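Local coordinates for protein putative fructosamine-3-kinase (Thermobifida fusca YX, PDB 3F7W) that is a putative fructosamine-3-kinase that probably phosphorylates sugar-modified amines or similar small substrates, its activity not being established, at residues 193-198 against 207-212; 257-262 against 279-284. All coordinates share one frame; numbering follows the deposited sequence.

Overall arrangement
The chain begins with helix 3-13 and the five-stranded antiparallel sheet of the N-terminal lobe, which holds K45. Most of the helices follow. Contact 1 comes after strand 189-191. It closes the hairpin of strands 200-203 and 206-209, bringing loop 193-198 beside 207-212 near the centre of the chain. The salt bridge from D211 to K45 ties this site back to the sheet. Contact 2 opens later, on helix 251-270, and closes the helical hairpin of 251-270 and 275-286. The two contacts follow in series and neither nest nor cross. The centres of contacts 1 and 2 lie about 20 Å apart. Helix 219-229 touches both, through L195 in contact 1 and Q259 in contact 2.

Contact 1 of 2, residues 193-198 against 207-212; sequences GDLWNG and AVVIDP
G198, whose carbonyl O meets I210 CD1, puts its backbone N on one face of the W196 indole, 3.2 Å above the ring plane and toward the rim. I210 CD1 lies 4.0 Å from G198 O, and the I210 side chain is also about 4 Å from a bound unidentified ligand. D194 CB lies 4.1 Å from D211 O. With CG anti to the backbone N (chi1 -163°), the D194 carboxylate reaches water 1. This water joins the two segments by donating to D194 OD2 at 2.7 Å and to D211 O at 2.6 Å. At L195 the link is apolar. L195 CD1 lies 3.6 Å from V209 CG1, the two side chains slanting across each other, and L226 and V200 also pack on L195. The backbone of L195 makes an inverse gamma turn, with a weak bond from W196 N to D194 O. H192 holds both segments: its ND1 bonds D194 N and its NE2 bonds I210 O. D211, two residues past the end of the strand, has left-handed backbone angles (phi 56°, psi 51°). Its OD1 forms a salt bridge with K45, and N199 ND2 bonds D194 O. The HGD sequence at 192-194, N199 and the IDP sequence at 210-212 are consistent with the catalytic loop and the DFG-like metal-binding segment of the protein kinase clan, lying side by side at the cleft between the lobes.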
# COMPACT_ATOMS: atom_id res chain seq x y z
N GLY A 193 -0.50 -1.78 2.63
CA GLY A 193 -1.57 -0.79 2.59
C GLY A 193 -2.07 -0.38 1.21
O GLY A 193 -3.10 0.27 1.12
N ASP A 194 -1.34 -0.73 0.16
CA ASP A 194 -1.74 -0.48 -1.22
C ASP A 194 -1.21 -1.56 -2.16
O ASP A 194 -0.60 -1.28 -3.23
CB ASP A 194 -1.27 0.91 -1.67
CG ASP A 194 -1.98 1.41 -2.92
OD1 ASP A 194 -3.14 1.01 -3.20
OD2 ASP A 194 -1.36 2.23 -3.62
N LEU A 195 -1.44 -2.82 -1.78
CA LEU A 195 -0.80 -3.94 -2.44
C LEU A 195 -1.63 -4.49 -3.59
O LEU A 195 -2.18 -5.59 -3.51
CB LEU A 195 -0.46 -5.04 -1.42
CG LEU A 195 0.57 -6.08 -1.88
CD1 LEU A 195 1.93 -5.40 -2.08
CD2 LEU A 195 0.62 -7.31 -0.89
N TRP A 196 -1.70 -3.73 -4.66
CA TRP A 196 -2.27 -4.22 -5.94
C TRP A 196 -1.12 -4.56 -6.89
O TRP A 196 0.05 -4.25 -6.60
CB TRP A 196 -3.27 -3.21 -6.54
CG TRP A 196 -2.62 -1.96 -7.02
CD1 TRP A 196 -2.16 -0.94 -6.28
CD2 TRP A 196 -2.34 -1.64 -8.39
NE1 TRP A 196 -1.61 0.04 -7.10
CE2 TRP A 196 -1.71 -0.37 -8.40
CE3 TRP A 196 -2.59 -2.27 -9.60
CZ2 TRP A 196 -1.30 0.24 -9.58
CZ3 TRP A 196 -2.19 -1.66 -10.77
CH2 TRP A 196 -1.56 -0.41 -10.76
N ASN A 197 -1.44 -5.20 -8.02
CA ASN A 197 -0.42 -5.84 -8.86
C ASN A 197 0.68 -4.88 -9.37
O ASN A 197 1.83 -5.28 -9.53
CB ASN A 197 -1.05 -6.60 -10.05
CG ASN A 197 -1.88 -5.70 -10.95
OD1 ASN A 197 -1.32 -4.91 -11.74
ND2 ASN A 197 -3.20 -5.79 -10.85
N GLY A 198 0.32 -3.62 -9.55
CA GLY A 198 1.25 -2.61 -10.04
C GLY A 198 2.29 -2.20 -9.00
O GLY A 198 3.28 -1.56 -9.33
N ALA A 207 9.30 -11.42 -5.05
CA ALA A 207 8.89 -10.12 -5.59
C ALA A 207 9.25 -9.00 -4.63
O ALA A 207 9.50 -9.22 -3.44
CB ALA A 207 7.40 -10.10 -5.90
N VAL A 208 9.29 -7.80 -5.17
CA VAL A 208 9.52 -6.58 -4.40
C VAL A 208 8.23 -5.73 -4.40
O VAL A 208 7.56 -5.58 -5.44
CB VAL A 208 10.71 -5.77 -4.98
CG1 VAL A 208 10.84 -4.39 -4.34
CG2 VAL A 208 12.02 -6.60 -4.84
N VAL A 209 7.91 -5.17 -3.24
CA VAL A 209 6.69 -4.37 -3.06
C VAL A 209 7.09 -2.92 -2.97
O VAL A 209 8.03 -2.56 -2.26
CB VAL A 209 5.84 -4.83 -1.83
CG1 VAL A 209 5.46 -6.31 -1.97
CG2 VAL A 209 6.57 -4.59 -0.49
N ILE A 210 6.39 -2.07 -3.72
CA ILE A 210 6.76 -0.65 -3.82
C ILE A 210 5.57 0.24 -3.47
O ILE A 210 4.41 -0.24 -3.36
CB ILE A 210 7.31 -0.29 -5.22
CG1 ILE A 210 6.28 -0.60 -6.31
CG2 ILE A 210 8.67 -0.97 -5.48
CD1 ILE A 210 6.54 0.09 -7.67
N ASP A 211 5.84 1.53 -3.26
CA ASP A 211 4.81 2.50 -3.03
C ASP A 211 3.87 2.16 -1.85
O ASP A 211 2.65 2.24 -1.96
CB ASP A 211 4.04 2.73 -4.32
CG ASP A 211 4.93 3.20 -5.48
OD1 ASP A 211 6.01 3.81 -5.24
OD2 ASP A 211 4.52 2.94 -6.61
N PRO A 212 4.42 1.84 -0.68
CA PRO A 212 3.57 1.45 0.44
C PRO A 212 2.80 2.61 1.05
O PRO A 212 3.22 3.78 0.99
CB PRO A 212 4.58 0.95 1.49
CG PRO A 212 5.78 1.78 1.26
CD PRO A 212 5.85 1.84 -0.28
O HOH W 1 0.75 3.73 -2.94

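Contact 2 of 2, residues 257-262 against 279-284; sequences LHQLHP and VDTARA
An antiparallel helix pair near the C terminus packs L260 against T281 and A282. The short segments approach to 8.9 Å between axes, with 151° between their directions. L260 CD2 is the main apolar point. It lies 3.7 Å from A282 N, so it rests on the backbone of the second helix. It also meets the methyl T281 CG2 at 3.8 Å. T281 CG2 is anti to its own backbone N and also sits 4.0 Å from Q259 OE1. This pair belongs to the helical C-terminal lobe of the kinase-like fold. Helices 141-159 and 165-176 add to the packing, through Y145 and V174 on L260. The Q259 chain is extended beyond CG and crosses T281 at about a right angle. Water 2 joins their polar ends, donating to Q259 OE1 at 2.8 Å and to T281 OG1 at 2.6 Å. The other amide atom, Q259 NE2, bonds A224 O, and T281 OG1 also bonds T277 O. The amide is thereby gripped at both its oxygen and its nitrogen. Helix 251-270 is kinked within 257-262, and Y145 OH bonds both L257 O and H261 N where the regular helix bond is missing.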
# COMPACT_ATOMS: atom_id res chain seq x y z
N LEU A 257 -15.30 -7.24 2.18
CA LEU A 257 -15.24 -6.32 3.32
C LEU A 257 -13.95 -5.55 3.28
O LEU A 257 -13.95 -4.32 3.40
CB LEU A 257 -15.35 -7.10 4.64
CG LEU A 257 -15.19 -6.30 5.94
CD1 LEU A 257 -16.30 -5.30 6.10
CD2 LEU A 257 -15.12 -7.26 7.14
N HIS A 258 -12.86 -6.27 3.09
CA HIS A 258 -11.52 -5.68 3.06
C HIS A 258 -11.18 -4.87 1.82
O HIS A 258 -10.16 -4.17 1.81
CB HIS A 258 -10.46 -6.74 3.29
CG HIS A 258 -10.46 -7.28 4.68
ND1 HIS A 258 -9.99 -6.55 5.75
CD2 HIS A 258 -10.89 -8.46 5.19
CE1 HIS A 258 -10.13 -7.26 6.85
NE2 HIS A 258 -10.68 -8.42 6.54
N GLN A 259 -12.01 -4.99 0.78
CA GLN A 259 -11.86 -4.24 -0.44
C GLN A 259 -12.60 -2.90 -0.42
O GLN A 259 -12.43 -2.08 -1.32
CB GLN A 259 -12.35 -5.09 -1.63
CG GLN A 259 -11.43 -6.28 -1.91
CD GLN A 259 -11.90 -7.22 -3.00
OE1 GLN A 259 -13.09 -7.29 -3.31
NE2 GLN A 259 -10.97 -8.01 -3.55
N LEU A 260 -13.41 -2.67 0.60
CA LEU A 260 -14.20 -1.44 0.66
C LEU A 260 -13.33 -0.19 0.79
O LEU A 260 -13.56 0.81 0.12
CB LEU A 260 -15.25 -1.51 1.77
CG LEU A 260 -16.35 -2.57 1.54
CD1 LEU A 260 -17.31 -2.60 2.74
CD2 LEU A 260 -17.11 -2.37 0.23
N HIS A 261 -12.29 -0.27 1.63
CA HIS A 261 -11.39 0.88 1.81
C HIS A 261 -10.74 1.28 0.47
O HIS A 261 -10.89 2.42 0.05
CB HIS A 261 -10.32 0.59 2.89
CG HIS A 261 -9.16 1.53 2.84
ND1 HIS A 261 -9.29 2.88 3.13
CD2 HIS A 261 -7.87 1.33 2.50
CE1 HIS A 261 -8.11 3.47 2.98
NE2 HIS A 261 -7.23 2.55 2.59
N PRO A 262 -10.00 0.35 -0.19
CA PRO A 262 -9.37 0.75 -1.46
C PRO A 262 -10.36 1.21 -2.48
O PRO A 262 -10.05 2.13 -3.24
CB PRO A 262 -8.66 -0.52 -1.94
CG PRO A 262 -9.23 -1.63 -1.16
CD PRO A 262 -9.62 -1.03 0.16
N VAL A 279 -20.35 -0.46 -5.11
CA VAL A 279 -21.70 -0.85 -4.73
C VAL A 279 -21.83 -2.36 -4.67
O VAL A 279 -22.35 -2.90 -3.70
CB VAL A 279 -22.78 -0.25 -5.67
CG1 VAL A 279 -24.18 -0.84 -5.36
CG2 VAL A 279 -22.77 1.28 -5.55
N ASP A 280 -21.34 -3.03 -5.70
CA ASP A 280 -21.45 -4.48 -5.80
C ASP A 280 -20.71 -5.15 -4.63
O ASP A 280 -21.17 -6.16 -4.09
CB ASP A 280 -20.85 -4.97 -7.11
CG ASP A 280 -21.71 -4.60 -8.34
OD1 ASP A 280 -22.86 -4.13 -8.17
OD2 ASP A 280 -21.19 -4.75 -9.47
N THR A 281 -19.55 -4.59 -4.28
CA THR A 281 -18.70 -5.15 -3.21
C THR A 281 -19.34 -4.96 -1.81
O THR A 281 -19.29 -5.85 -0.95
CB THR A 281 -17.26 -4.56 -3.30
OG1 THR A 281 -16.73 -4.82 -4.61
CG2 THR A 281 -16.31 -5.16 -2.26
N ALA A 282 -19.94 -3.79 -1.59
CA ALA A 282 -20.71 -3.50 -0.38
C ALA A 282 -21.86 -4.49 -0.25
O ALA A 282 -22.06 -5.09 0.80
CB ALA A 282 -21.24 -2.07 -0.41
N ARG A 283 -22.63 -4.67 -1.33
CA ARG A 283 -23.70 -5.68 -1.32
C ARG A 283 -23.19 -7.08 -0.97
O ARG A 283 -23.81 -7.80 -0.18
CB ARG A 283 -24.41 -5.71 -2.66
CG ARG A 283 -25.34 -4.54 -2.81
CD ARG A 283 -25.88 -4.40 -4.19
NE ARG A 283 -26.92 -3.39 -4.17
CZ ARG A 283 -27.30 -2.67 -5.22
NH1 ARG A 283 -26.74 -2.86 -6.42
NH2 ARG A 283 -28.26 -1.77 -5.08
N ALA A 284 -22.06 -7.45 -1.57
CA ALA A 284 -21.44 -8.74 -1.32
C ALA A 284 -20.98 -8.90 0.14
O ALA A 284 -21.20 -9.95 0.75
CB ALA A 284 -20.27 -8.97 -2.30
O HOH W 2 -14.74 -6.31 -5.29